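Local coordinates for protein probable L,D-transpeptidase 3 (Mycobacterium tuberculosis, PDB 6D4K) that is a probable L,D-transpeptidase of cell-wall biogenesis, does not make 3->3 peptidoglycan cross-links from tetrapeptide stems, and may attach proteins to peptidoglycan, at residues A[59-63]-A[78-83]; A[65-71]-A[99-105]; A[72-77]-A[88-94]; A[117-123]-A[255-261]. One frame throughout, in Å; residues are numbered along the deposited sequence.

Contact 1: A[59-63]-A[78-83]; sequences RHAAE and FEWLDN
R59 lies across W80, and one turn further along the helix E63 reaches the edge of the same indole. The arginine chain leaves the helix with CG anti to the carbonyl carbon (chi1 -69°) and stays extended as far as NE, which lays its methylenes and then its guanidinium over one face of the ring. CD sits above the five-membered ring, 3.5 Å from its centroid, and the guanidinium follows nearly flat but offset toward the CB side of the ring, its plane turned only 10° from the indole. Such a cation-pi stack suits arginine, whose flat charged end can rest on an aromatic face while its N-H groups remain directed outward. NH2 comes 3.1 Å from N83 OD1, but the angle is too poor for a hydrogen bond. This is a helix-on-strand contact at the surface of the Ig-like domain, where helix 59-65 packs against strand 76-80, an edge strand of its four-stranded antiparallel sheet. E63, also extended, takes the N-H of W80 in the ring plane: NE1 donates to OE2 over 2.8 Å at 166°, using the anti lone pair. A water bridges the same OE2 to the carbonyl O of F78, giving that oxygen two donors. Further back, E63 CG lies over the F78 ring, 3.6 Å from F78 CD2. The small A62 brings its CB to the indole edge, 4.0 Å from W80 CH2.

Contact 2: A[65-71]-A[99-105]; sequences AVEVKST and TVELSVG
V68 and L102 meet through their methyl groups, CG1 of the valine 3.7 Å from CD1 of the leucine, on the face of the strand pair that also carries S70 and V104. L102 is the non-hydrogen-bonded partner of S70, yet with CG anti to its backbone N (chi1 -173°) its end swings along the sheet and its CD1 comes to lie against V68 rather than standing over its own partner. V104 makes a second bump: CG1 fits against V66, 3.9 Å from V66 CB. The small S70 lets V100 come close, and its OG turns back to the carbonyl of P72. On the other face T71 and E101 lie side by side and point the same way, CB to CB 3.8 Å, as suits a beta-branched residue beside a long polar one at the surface. Antiparallel hydrogen bonds pair K69 with S103 and T71 with E101; K69 N to S103 O is 2.9 Å. G105 has a positive phi, and its CA comes 3.2 Å from A65 O, a closeness that glycine, with no side chain, allows. Strand 68-71 forms one border of a mixed four-stranded sheet of the Ig-like domain. Strand 99-104 is hydrogen-bonded on its other side to strand 107-113, while V66, L102 and V104 pack against strand 45-49 of the facing sheet.

Contact 3: A[72-77]-A[88-94]; sequences PAMTGK and WVPDRFW
The open end of the beta hairpin formed by strands 76-80 and 85-90 in the Ig-like domain is closed by this contact. K77 and V89 form its hydrogen-bonded antiparallel pair. G76 lies over one face of W88, its CA 3.6 Å from W88 CE2, closeness that the lack of a side chain permits. T75 N, buried here, has no partner in the model. M74 fills the hollow between W88, P90 and W94. It has CG anti to the backbone N (chi1 175°), which takes CG to W88 CH2 at 3.6 Å. Bends at chi2 and chi3 bring SD over the R92 guanidinium, 3.7 Å from R92 CZ. SD also stands above the W94 ring at a distance, a Met-aromatic contact. In the guanidinium plane, R92 NH2 donates to A73 O over 2.9 Å. D91 takes T75 OG1 on OD2 (2.6 Å) and K77 NZ, from above the carboxylate plane, on OD1 (2.8 Å). Facing the K77 ammonium and bonded by a hydroxyl and a water, the D91 carboxylate is probably ionised.

Contact 4: A[117-123]-A[255-261]; sequences VVGVASI and DPVIVQE
V118 presents its two methyl groups to two neighbours on strand 256-260. CG2 meets P256 CG at 3.8 Å, the side chains crossing at about a right angle, and CG1 touches I258 CD1. The valine torsion, with CG1 anti to the backbone N (chi1 180°), spreads the branches between these partners. On the same face, near the surface, the amide group of Q260 packs against the V120 methyl, its CD 3.7 Å from V120 CG1. The opposite face is buried: A121 CB and V259 CG2 approach to 4.2 Å, and I237 touches both residues. G119, buried, is paired with V257. The strands run parallel in the mixed sheet of the catalytic domain, where strand 256-260 lies between strands 117-122 and 172-180, in register from G119 with V257 to S122 with Q260. A121 N donates to I258 O over 2.7 Å, and Q260 N to A121 O over 2.9 Å. At the strand starts, D255 OD1 accepts a weak bond from V117 N, while OD2 takes D252 N. The backbone bonds therefore fix the register, and the carboxylate, held by several N-H groups including V41 N, is probably ionised.

Contacts 1, 2 and 3 share the Ig-like domain, and contact 4 belongs to the catalytic domain. Contacts 1 and 3 both use strand 76-80 and lie about 16 Å apart, centre to centre; contact 2 lies in the facing sheet, about 10 Å between centres from contact 3, which is nested within the chain loop that contact 2 closes. F78 touches V66 and V68, W88 packs on V68, and W94 on S70 and V100, joining the two sheets. Contact 4 follows last in the chain, its centre about 18 Å from that of contact 3 and about 27 Å from those of contacts 1 and 2. F93 touches P256, I258 and V118, so contact 3 reaches the domain interface.

Contact 1: A[59-63]-A[78-83]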
loop_
_atom_site.group_PDB
_atom_site.type_symbol
_atom_site.label_atom_id
_atom_site.label_comp_id
_atom_site.label_asym_id
_atom_site.label_seq_id
_atom_site.Cartn_x
_atom_site.Cartn_y
_atom_site.Cartn_z
ATOM N N ARG A 59 20.030 6.660 17.536
ATOM C CA ARG A 59 18.653 6.572 17.067
ATOM C C ARG A 59 17.688 6.204 18.184
ATOM O O ARG A 59 16.520 6.588 18.133
ATOM C CB ARG A 59 18.558 5.620 15.872
ATOM C CG ARG A 59 19.228 6.197 14.637
ATOM C CD ARG A 59 19.110 5.326 13.406
ATOM N NE ARG A 59 19.612 6.038 12.232
ATOM C CZ ARG A 59 19.650 5.531 11.004
ATOM N NH1 ARG A 59 19.217 4.299 10.780
ATOM N NH2 ARG A 59 20.120 6.261 10.001
ATOM N N HIS A 60 18.145 5.478 19.203
ATOM C CA HIS A 60 17.243 5.159 20.301
ATOM C C HIS A 60 16.873 6.406 21.090
ATOM O O HIS A 60 15.706 6.590 21.462
ATOM C CB HIS A 60 17.857 4.086 21.189
ATOM C CG HIS A 60 17.862 2.738 20.549
ATOM N ND1 HIS A 60 16.720 2.172 20.020
ATOM C CD2 HIS A 60 18.866 1.867 20.301
ATOM C CE1 HIS A 60 17.019 0.996 19.500
ATOM N NE2 HIS A 60 18.313 0.785 19.661
ATOM N N ALA A 61 17.842 7.286 21.337
ATOM C CA ALA A 61 17.517 8.547 21.984
ATOM C C ALA A 61 16.619 9.402 21.094
ATOM O O ALA A 61 15.704 10.071 21.586
ATOM C CB ALA A 61 18.798 9.273 22.387
ATOM N N ALA A 62 16.858 9.392 19.779
ATOM C CA ALA A 62 15.983 10.138 18.872
ATOM C C ALA A 62 14.551 9.594 18.923
ATOM O O ALA A 62 13.594 10.368 18.980
ATOM C CB ALA A 62 16.555 10.135 17.450
ATOM N N GLU A 63 14.394 8.264 18.939
ATOM C CA GLU A 63 13.063 7.658 19.016
ATOM C C GLU A 63 12.327 8.080 20.283
ATOM O O GLU A 63 11.117 8.337 20.255
ATOM C CB GLU A 63 13.189 6.137 18.973
ATOM C CG GLU A 63 13.527 5.644 17.580
ATOM C CD GLU A 63 13.993 4.210 17.543
ATOM O OE1 GLU A 63 13.825 3.496 18.554
ATOM O OE2 GLU A 63 14.555 3.815 16.496
ATOM N N PHE A 78 9.167 1.727 15.346
ATOM C CA PHE A 78 9.930 2.660 14.531
ATOM C C PHE A 78 10.749 1.926 13.474
ATOM O O PHE A 78 11.367 0.893 13.751
ATOM C CB PHE A 78 10.885 3.482 15.399
ATOM C CG PHE A 78 10.215 4.573 16.192
ATOM C CD1 PHE A 78 9.715 5.709 15.563
ATOM C CD2 PHE A 78 10.100 4.474 17.574
ATOM C CE1 PHE A 78 9.126 6.724 16.303
ATOM C CE2 PHE A 78 9.498 5.479 18.313
ATOM C CZ PHE A 78 9.016 6.611 17.681
ATOM N N GLU A 79 10.748 2.478 12.258
ATOM C CA GLU A 79 11.597 2.011 11.167
ATOM C C GLU A 79 12.273 3.224 10.551
ATOM O O GLU A 79 11.598 4.189 10.185
ATOM C CB GLU A 79 10.770 1.327 10.072
ATOM C CG GLU A 79 9.897 0.180 10.520
ATOM C CD GLU A 79 9.096 -0.399 9.366
ATOM O OE1 GLU A 79 8.960 0.290 8.327
ATOM O OE2 GLU A 79 8.615 -1.545 9.498
ATOM N N TRP A 80 13.592 3.182 10.429
ATOM C CA TRP A 80 14.331 4.293 9.845
ATOM C C TRP A 80 14.339 4.159 8.325
ATOM O O TRP A 80 14.805 3.151 7.786
ATOM C CB TRP A 80 15.745 4.368 10.435
ATOM C CG TRP A 80 15.682 4.864 11.846
ATOM C CD1 TRP A 80 15.375 4.135 12.951
ATOM C CD2 TRP A 80 15.867 6.214 12.285
ATOM N NE1 TRP A 80 15.368 4.945 14.066
ATOM C CE2 TRP A 80 15.672 6.227 13.684
ATOM C CE3 TRP A 80 16.175 7.415 11.627
ATOM C CZ2 TRP A 80 15.771 7.392 14.446
ATOM C CZ3 TRP A 80 16.307 8.568 12.378
ATOM C CH2 TRP A 80 16.077 8.556 13.779
ATOM N N LEU A 81 13.788 5.166 7.642
ATOM C CA LEU A 81 13.758 5.183 6.181
ATOM C C LEU A 81 14.984 5.852 5.574
ATOM O O LEU A 81 15.366 5.528 4.443
ATOM C CB LEU A 81 12.494 5.894 5.687
ATOM C CG LEU A 81 11.170 5.360 6.231
ATOM C CD1 LEU A 81 9.972 6.042 5.585
ATOM C CD2 LEU A 81 11.101 3.857 6.048
ATOM N N ASP A 82 15.590 6.784 6.302
ATOM C CA ASP A 82 16.797 7.494 5.907
ATOM C C ASP A 82 17.427 7.987 7.203
ATOM O O ASP A 82 16.843 7.839 8.278
ATOM C CB ASP A 82 16.460 8.664 4.972
ATOM C CG ASP A 82 17.564 8.970 3.958
ATOM O OD1 ASP A 82 18.752 8.656 4.208
ATOM O OD2 ASP A 82 17.230 9.543 2.898
ATOM N N ASN A 83 18.625 8.575 7.098
ATOM C CA ASN A 83 19.281 9.119 8.287
ATOM C C ASN A 83 18.465 10.214 8.940
ATOM O O ASN A 83 18.664 10.498 10.127
ATOM C CB ASN A 83 20.654 9.715 7.959
ATOM C CG ASN A 83 21.582 8.725 7.320
ATOM O OD1 ASN A 83 21.808 7.636 7.852
ATOM N ND2 ASN A 83 22.152 9.103 6.178
HETATM O O HOH W 1 14.114 1.075 15.124
#

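Contact 2: A[65-71]-A[99-105]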
loop_
_atom_site.group_PDB
_atom_site.type_symbol
_atom_site.label_atom_id
_atom_site.label_comp_id
_atom_site.label_asym_id
_atom_site.label_seq_id
_atom_site.Cartn_x
_atom_site.Cartn_y
_atom_site.Cartn_z
ATOM N N ALA A 65 12.837 10.913 21.855
ATOM C CA ALA A 65 12.524 12.328 21.721
ATOM C C ALA A 65 11.282 12.545 20.868
ATOM O O ALA A 65 10.586 13.550 21.045
ATOM C CB ALA A 65 13.720 13.080 21.142
ATOM N N VAL A 66 10.973 11.614 19.962
ATOM C CA VAL A 66 9.839 11.766 19.056
ATOM C C VAL A 66 8.754 10.747 19.395
ATOM O O VAL A 66 7.966 10.342 18.539
ATOM C CB VAL A 66 10.273 11.710 17.575
ATOM C CG1 VAL A 66 11.328 12.784 17.301
ATOM C CG2 VAL A 66 10.793 10.311 17.188
ATOM N N GLU A 67 8.708 10.336 20.659
ATOM C CA GLU A 67 7.710 9.409 21.175
ATOM C C GLU A 67 6.323 9.725 20.627
ATOM O O GLU A 67 5.847 10.863 20.723
ATOM C CB GLU A 67 7.703 9.539 22.701
ATOM C CG GLU A 67 6.776 8.571 23.420
ATOM C CD GLU A 67 6.664 8.853 24.912
ATOM O OE1 GLU A 67 7.254 9.849 25.385
ATOM O OE2 GLU A 67 5.986 8.072 25.611
ATOM N N VAL A 68 5.679 8.734 20.018
ATOM C CA VAL A 68 4.372 8.941 19.401
ATOM C C VAL A 68 3.276 8.606 20.409
ATOM O O VAL A 68 3.189 7.474 20.902
ATOM C CB VAL A 68 4.215 8.104 18.125
ATOM C CG1 VAL A 68 2.809 8.287 17.547
ATOM C CG2 VAL A 68 5.307 8.479 17.119
ATOM N N LYS A 69 2.423 9.586 20.714
ATOM C CA LYS A 69 1.307 9.399 21.635
ATOM C C LYS A 69 0.029 9.794 20.911
ATOM O O LYS A 69 -0.190 10.974 20.619
ATOM C CB LYS A 69 1.503 10.206 22.919
ATOM C CG LYS A 69 2.775 9.832 23.680
ATOM C CD LYS A 69 3.183 10.917 24.665
ATOM C CE LYS A 69 2.491 10.741 26.011
ATOM N NZ LYS A 69 3.403 10.165 27.045
ATOM N N SER A 70 -0.797 8.808 20.602
ATOM C CA SER A 70 -2.035 9.023 19.869
ATOM C C SER A 70 -3.243 8.852 20.789
ATOM O O SER A 70 -3.198 8.187 21.834
ATOM C CB SER A 70 -2.146 8.043 18.696
ATOM O OG SER A 70 -2.134 6.703 19.199
ATOM N N THR A 71 -4.340 9.475 20.379
ATOM C CA THR A 71 -5.635 9.266 21.005
ATOM C C THR A 71 -6.575 8.896 19.852
ATOM O O THR A 71 -6.792 9.706 18.950
ATOM C CB THR A 71 -6.101 10.546 21.719
ATOM O OG1 THR A 71 -5.087 10.974 22.639
ATOM C CG2 THR A 71 -7.396 10.309 22.473
ATOM N N THR A 99 -11.227 11.291 13.970
ATOM C CA THR A 99 -10.138 12.233 14.185
ATOM C C THR A 99 -9.170 11.593 15.170
ATOM O O THR A 99 -9.567 11.230 16.280
ATOM C CB THR A 99 -10.669 13.558 14.734
ATOM O OG1 THR A 99 -11.549 14.152 13.773
ATOM C CG2 THR A 99 -9.528 14.521 15.026
ATOM N N VAL A 100 -7.923 11.417 14.757
ATOM C CA VAL A 100 -6.876 10.868 15.607
ATOM C C VAL A 100 -6.047 12.032 16.116
ATOM O O VAL A 100 -5.538 12.832 15.328
ATOM C CB VAL A 100 -5.994 9.866 14.839
ATOM C CG1 VAL A 100 -4.865 9.370 15.736
ATOM C CG2 VAL A 100 -6.824 8.690 14.324
ATOM N N GLU A 101 -5.946 12.166 17.435
ATOM C CA GLU A 101 -5.041 13.145 18.012
ATOM C C GLU A 101 -3.640 12.562 18.063
ATOM O O GLU A 101 -3.450 11.383 18.371
ATOM C CB GLU A 101 -5.489 13.551 19.412
ATOM C CG GLU A 101 -6.892 14.110 19.448
ATOM C CD GLU A 101 -7.241 14.684 20.801
ATOM O OE1 GLU A 101 -6.480 15.549 21.286
ATOM O OE2 GLU A 101 -8.265 14.267 21.384
ATOM N N LEU A 102 -2.655 13.395 17.772
ATOM C CA LEU A 102 -1.291 12.924 17.633
ATOM C C LEU A 102 -0.358 13.878 18.361
ATOM O O LEU A 102 -0.416 15.094 18.148
ATOM C CB LEU A 102 -0.948 12.841 16.143
ATOM C CG LEU A 102 0.364 12.219 15.730
ATOM C CD1 LEU A 102 0.454 10.781 16.211
ATOM C CD2 LEU A 102 0.448 12.261 14.233
ATOM N N SER A 103 0.485 13.335 19.232
ATOM C CA SER A 103 1.609 14.077 19.790
ATOM C C SER A 103 2.890 13.368 19.385
ATOM O O SER A 103 2.984 12.139 19.473
ATOM C CB SER A 103 1.508 14.200 21.315
ATOM O OG SER A 103 0.443 15.066 21.683
ATOM N N VAL A 104 3.867 14.140 18.922
ATOM C CA VAL A 104 5.182 13.632 18.567
ATOM C C VAL A 104 6.169 14.556 19.259
ATOM O O VAL A 104 6.335 15.709 18.844
ATOM C CB VAL A 104 5.397 13.620 17.043
ATOM C CG1 VAL A 104 6.805 13.165 16.692
ATOM C CG2 VAL A 104 4.340 12.740 16.351
ATOM N N GLY A 105 6.783 14.079 20.340
ATOM C CA GLY A 105 7.709 14.897 21.108
ATOM C C GLY A 105 7.215 16.300 21.425
ATOM O O GLY A 105 7.848 17.291 21.042
HETATM O O HOH W 2 10.341 15.903 19.359
HETATM O O HOH W 3 -9.154 11.048 18.845
#

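Contact 3: A[72-77]-A[88-94]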
loop_
_atom_site.group_PDB
_atom_site.type_symbol
_atom_site.label_atom_id
_atom_site.label_comp_id
_atom_site.label_asym_id
_atom_site.label_seq_id
_atom_site.Cartn_x
_atom_site.Cartn_y
_atom_site.Cartn_z
ATOM N N PRO A 72 -7.090 7.659 19.828
ATOM C CA PRO A 72 -6.942 6.592 20.826
ATOM C C PRO A 72 -5.516 6.058 20.917
ATOM O O PRO A 72 -4.759 6.173 19.953
ATOM C CB PRO A 72 -7.846 5.485 20.270
ATOM C CG PRO A 72 -7.833 5.711 18.797
ATOM C CD PRO A 72 -7.875 7.200 18.667
ATOM N N ALA A 73 -5.170 5.461 22.056
ATOM C CA ALA A 73 -3.839 4.904 22.239
ATOM C C ALA A 73 -3.577 3.816 21.204
ATOM O O ALA A 73 -4.485 3.078 20.803
ATOM C CB ALA A 73 -3.711 4.314 23.650
ATOM N N MET A 74 -2.325 3.727 20.762
ATOM C CA MET A 74 -1.914 2.794 19.721
ATOM C C MET A 74 -0.459 2.445 19.995
ATOM O O MET A 74 0.344 3.339 20.286
ATOM C CB MET A 74 -2.036 3.465 18.341
ATOM C CG MET A 74 -1.519 2.618 17.174
ATOM S SD MET A 74 -2.496 1.144 16.840
ATOM C CE MET A 74 -3.942 1.897 16.087
ATOM N N THR A 75 -0.129 1.159 19.929
ATOM C CA THR A 75 1.259 0.720 19.934
ATOM C C THR A 75 1.794 0.662 18.498
ATOM O O THR A 75 1.039 0.521 17.535
ATOM C CB THR A 75 1.392 -0.654 20.609
ATOM O OG1 THR A 75 0.647 -1.618 19.859
ATOM C CG2 THR A 75 0.887 -0.615 22.056
ATOM N N GLY A 76 3.116 0.791 18.368
ATOM C CA GLY A 76 3.744 0.769 17.064
ATOM C C GLY A 76 5.237 0.538 17.149
ATOM O O GLY A 76 5.801 0.320 18.222
ATOM N N LYS A 77 5.874 0.564 15.984
ATOM C CA LYS A 77 7.298 0.272 15.889
ATOM C C LYS A 77 7.973 1.279 14.965
ATOM O O LYS A 77 7.436 1.609 13.910
ATOM C CB LYS A 77 7.525 -1.143 15.342
ATOM C CG LYS A 77 7.070 -2.257 16.278
ATOM C CD LYS A 77 6.987 -3.594 15.553
ATOM C CE LYS A 77 6.602 -4.712 16.510
ATOM N NZ LYS A 77 5.204 -4.536 16.969
ATOM N N TRP A 88 6.848 5.609 12.207
ATOM C CA TRP A 88 6.280 4.823 13.293
ATOM C C TRP A 88 5.086 4.094 12.698
ATOM O O TRP A 88 4.120 4.726 12.260
ATOM C CB TRP A 88 5.890 5.770 14.415
ATOM C CG TRP A 88 5.386 5.138 15.665
ATOM C CD1 TRP A 88 6.130 4.691 16.730
ATOM C CD2 TRP A 88 4.017 4.949 16.029
ATOM N NE1 TRP A 88 5.296 4.223 17.730
ATOM C CE2 TRP A 88 3.997 4.361 17.313
ATOM C CE3 TRP A 88 2.802 5.196 15.382
ATOM C CZ2 TRP A 88 2.808 4.054 17.966
ATOM C CZ3 TRP A 88 1.625 4.873 16.029
ATOM C CH2 TRP A 88 1.637 4.304 17.313
ATOM N N VAL A 89 5.178 2.773 12.647
ATOM C CA VAL A 89 4.187 1.922 11.996
ATOM C C VAL A 89 3.230 1.426 13.070
ATOM O O VAL A 89 3.658 0.684 13.969
ATOM C CB VAL A 89 4.879 0.743 11.294
ATOM C CG1 VAL A 89 3.854 -0.210 10.687
ATOM C CG2 VAL A 89 5.880 1.268 10.252
ATOM N N PRO A 90 1.946 1.789 13.028
ATOM C CA PRO A 90 1.012 1.295 14.049
ATOM C C PRO A 90 0.847 -0.212 13.965
ATOM O O PRO A 90 0.808 -0.790 12.878
ATOM C CB PRO A 90 -0.297 2.020 13.723
ATOM C CG PRO A 90 -0.184 2.370 12.257
ATOM C CD PRO A 90 1.288 2.647 12.026
ATOM N N ASP A 91 0.717 -0.844 15.132
ATOM C CA ASP A 91 0.547 -2.288 15.162
ATOM C C ASP A 91 -0.854 -2.718 14.734
ATOM O O ASP A 91 -1.063 -3.895 14.403
ATOM C CB ASP A 91 0.755 -2.783 16.588
ATOM C CG ASP A 91 2.201 -2.742 17.043
ATOM O OD1 ASP A 91 3.127 -2.803 16.208
ATOM O OD2 ASP A 91 2.403 -2.710 18.282
ATOM N N ARG A 92 -1.817 -1.804 14.771
ATOM C CA ARG A 92 -3.209 -2.067 14.441
ATOM C C ARG A 92 -3.672 -0.957 13.516
ATOM O O ARG A 92 -2.975 0.042 13.343
ATOM C CB ARG A 92 -4.084 -2.100 15.716
ATOM C CG ARG A 92 -3.426 -2.738 16.946
ATOM C CD ARG A 92 -4.373 -2.748 18.121
ATOM N NE ARG A 92 -4.923 -1.425 18.405
ATOM C CZ ARG A 92 -4.489 -0.604 19.357
ATOM N NH1 ARG A 92 -3.486 -0.956 20.156
ATOM N NH2 ARG A 92 -5.083 0.573 19.522
ATOM N N PHE A 93 -4.848 -1.119 12.926
ATOM C CA PHE A 93 -5.424 -0.060 12.112
ATOM C C PHE A 93 -6.018 1.025 13.003
ATOM O O PHE A 93 -6.612 0.733 14.047
ATOM C CB PHE A 93 -6.535 -0.613 11.217
ATOM C CG PHE A 93 -6.078 -1.685 10.263
ATOM C CD1 PHE A 93 -4.742 -1.810 9.914
ATOM C CD2 PHE A 93 -6.991 -2.583 9.729
ATOM C CE1 PHE A 93 -4.327 -2.806 9.040
ATOM C CE2 PHE A 93 -6.583 -3.581 8.855
ATOM C CZ PHE A 93 -5.248 -3.695 8.515
ATOM N N TRP A 94 -5.859 2.280 12.583
ATOM C CA TRP A 94 -6.591 3.375 13.191
ATOM C C TRP A 94 -8.087 3.133 13.010
ATOM O O TRP A 94 -8.504 2.521 12.021
ATOM C CB TRP A 94 -6.237 4.692 12.486
ATOM C CG TRP A 94 -4.797 5.041 12.491
ATOM C CD1 TRP A 94 -3.969 5.114 11.400
ATOM C CD2 TRP A 94 -3.995 5.401 13.626
ATOM N NE1 TRP A 94 -2.701 5.470 11.795
ATOM C CE2 TRP A 94 -2.692 5.678 13.148
ATOM C CE3 TRP A 94 -4.261 5.541 14.994
ATOM C CZ2 TRP A 94 -1.645 6.042 14.002
ATOM C CZ3 TRP A 94 -3.227 5.906 15.841
ATOM C CH2 TRP A 94 -1.933 6.169 15.333
HETATM O O HOH W 4 -1.773 -3.076 20.193
HETATM O O HOH W 5 4.819 -2.216 19.399
#

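Contact 4: A[117-123]-A[255-261]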
loop_
_atom_site.group_PDB
_atom_site.type_symbol
_atom_site.label_atom_id
_atom_site.label_comp_id
_atom_site.label_asym_id
_atom_site.label_seq_id
_atom_site.Cartn_x
_atom_site.Cartn_y
_atom_site.Cartn_z
ATOM N N VAL A 117 -10.464 0.898 3.896
ATOM C CA VAL A 117 -10.512 0.223 2.605
ATOM C C VAL A 117 -9.350 -0.755 2.619
ATOM O O VAL A 117 -8.183 -0.352 2.511
ATOM C CB VAL A 117 -10.438 1.202 1.427
ATOM C CG1 VAL A 117 -10.485 0.448 0.098
ATOM C CG2 VAL A 117 -11.549 2.251 1.539
ATOM N N VAL A 118 -9.668 -2.032 2.811
ATOM C CA VAL A 118 -8.682 -3.078 3.042
ATOM C C VAL A 118 -8.683 -4.011 1.846
ATOM O O VAL A 118 -9.748 -4.481 1.425
ATOM C CB VAL A 118 -9.001 -3.871 4.323
ATOM C CG1 VAL A 118 -7.968 -4.959 4.555
ATOM C CG2 VAL A 118 -9.127 -2.951 5.539
ATOM N N GLY A 119 -7.498 -4.301 1.320
ATOM C CA GLY A 119 -7.363 -5.259 0.244
ATOM C C GLY A 119 -6.528 -6.446 0.672
ATOM O O GLY A 119 -5.442 -6.268 1.229
ATOM N N VAL A 120 -7.025 -7.660 0.445
ATOM C CA VAL A 120 -6.325 -8.882 0.837
ATOM C C VAL A 120 -6.056 -9.707 -0.412
ATOM O O VAL A 120 -6.996 -10.143 -1.088
ATOM C CB VAL A 120 -7.118 -9.692 1.875
ATOM C CG1 VAL A 120 -6.350 -10.955 2.253
ATOM C CG2 VAL A 120 -7.396 -8.849 3.107
ATOM N N ALA A 121 -4.780 -9.925 -0.713
ATOM C CA ALA A 121 -4.369 -10.752 -1.839
ATOM C C ALA A 121 -4.073 -12.158 -1.342
ATOM O O ALA A 121 -3.321 -12.334 -0.377
ATOM C CB ALA A 121 -3.118 -10.182 -2.501
ATOM N N SER A 122 -4.652 -13.155 -2.005
ATOM C CA SER A 122 -4.431 -14.557 -1.673
ATOM C C SER A 122 -3.691 -15.202 -2.835
ATOM O O SER A 122 -4.251 -15.353 -3.927
ATOM C CB SER A 122 -5.754 -15.271 -1.420
ATOM O OG SER A 122 -5.536 -16.664 -1.311
ATOM N N ILE A 123 -2.438 -15.590 -2.592
ATOM C CA ILE A 123 -1.613 -16.188 -3.638
ATOM C C ILE A 123 -2.227 -17.495 -4.127
ATOM O O ILE A 123 -2.265 -17.769 -5.333
ATOM C CB ILE A 123 -0.171 -16.371 -3.128
ATOM C CG1 ILE A 123 0.470 -15.009 -2.855
ATOM C CG2 ILE A 123 0.657 -17.172 -4.122
ATOM C CD1 ILE A 123 1.715 -15.078 -2.003
ATOM N N ASP A 255 -4.002 3.250 3.414
ATOM C CA ASP A 255 -4.849 2.089 3.631
ATOM C C ASP A 255 -4.025 0.801 3.538
ATOM O O ASP A 255 -2.995 0.760 2.866
ATOM C CB ASP A 255 -5.997 2.056 2.626
ATOM C CG ASP A 255 -7.194 2.858 3.089
ATOM O OD1 ASP A 255 -7.587 2.742 4.277
ATOM O OD2 ASP A 255 -7.746 3.618 2.259
ATOM N N PRO A 256 -4.445 -0.253 4.233
ATOM C CA PRO A 256 -3.646 -1.477 4.296
ATOM C C PRO A 256 -3.929 -2.437 3.153
ATOM O O PRO A 256 -5.053 -2.565 2.650
ATOM C CB PRO A 256 -4.088 -2.104 5.627
ATOM C CG PRO A 256 -5.522 -1.654 5.794
ATOM C CD PRO A 256 -5.563 -0.262 5.182
ATOM N N VAL A 257 -2.863 -3.120 2.749
ATOM C CA VAL A 257 -2.929 -4.212 1.786
ATOM C C VAL A 257 -2.213 -5.395 2.408
ATOM O O VAL A 257 -1.052 -5.277 2.818
ATOM C CB VAL A 257 -2.293 -3.841 0.436
ATOM C CG1 VAL A 257 -2.250 -5.052 -0.502
ATOM C CG2 VAL A 257 -3.076 -2.700 -0.198
ATOM N N ILE A 258 -2.902 -6.527 2.498
ATOM C CA ILE A 258 -2.353 -7.732 3.092
ATOM C C ILE A 258 -2.139 -8.756 1.986
ATOM O O ILE A 258 -3.023 -8.971 1.148
ATOM C CB ILE A 258 -3.280 -8.272 4.196
ATOM C CG1 ILE A 258 -3.346 -7.266 5.351
ATOM C CG2 ILE A 258 -2.792 -9.628 4.694
ATOM C CD1 ILE A 258 -4.711 -6.670 5.584
ATOM N N VAL A 259 -0.958 -9.363 1.966
ATOM C CA VAL A 259 -0.647 -10.461 1.061
ATOM C C VAL A 259 -0.467 -11.706 1.910
ATOM O O VAL A 259 0.323 -11.707 2.862
ATOM C CB VAL A 259 0.616 -10.175 0.231
ATOM C CG1 VAL A 259 0.982 -11.396 -0.619
ATOM C CG2 VAL A 259 0.410 -8.942 -0.638
ATOM N N GLN A 260 -1.202 -12.762 1.574
ATOM C CA GLN A 260 -1.123 -14.004 2.327
ATOM C C GLN A 260 -1.109 -15.186 1.372
ATOM O O GLN A 260 -1.518 -15.091 0.212
ATOM C CB GLN A 260 -2.292 -14.122 3.306
ATOM C CG GLN A 260 -3.627 -14.302 2.622
ATOM C CD GLN A 260 -4.794 -14.088 3.563
ATOM O OE1 GLN A 260 -4.640 -13.513 4.640
ATOM N NE2 GLN A 260 -5.967 -14.571 3.169
ATOM N N GLU A 261 -0.620 -16.314 1.885
ATOM C CA GLU A 261 -0.621 -17.566 1.140
ATOM C C GLU A 261 -2.045 -18.105 1.031
ATOM O O GLU A 261 -2.551 -18.296 -0.072
ATOM C CB GLU A 261 0.293 -18.607 1.804
ATOM C CG GLU A 261 1.571 -18.038 2.396
ATOM C CD GLU A 261 2.771 -18.208 1.474
ATOM O OE1 GLU A 261 2.580 -18.589 0.305
ATOM O OE2 GLU A 261 3.905 -17.976 1.922
HETATM O O HOH W 6 -6.292 -1.388 0.599
HETATM O O HOH W 7 -5.044 -17.374 1.538
#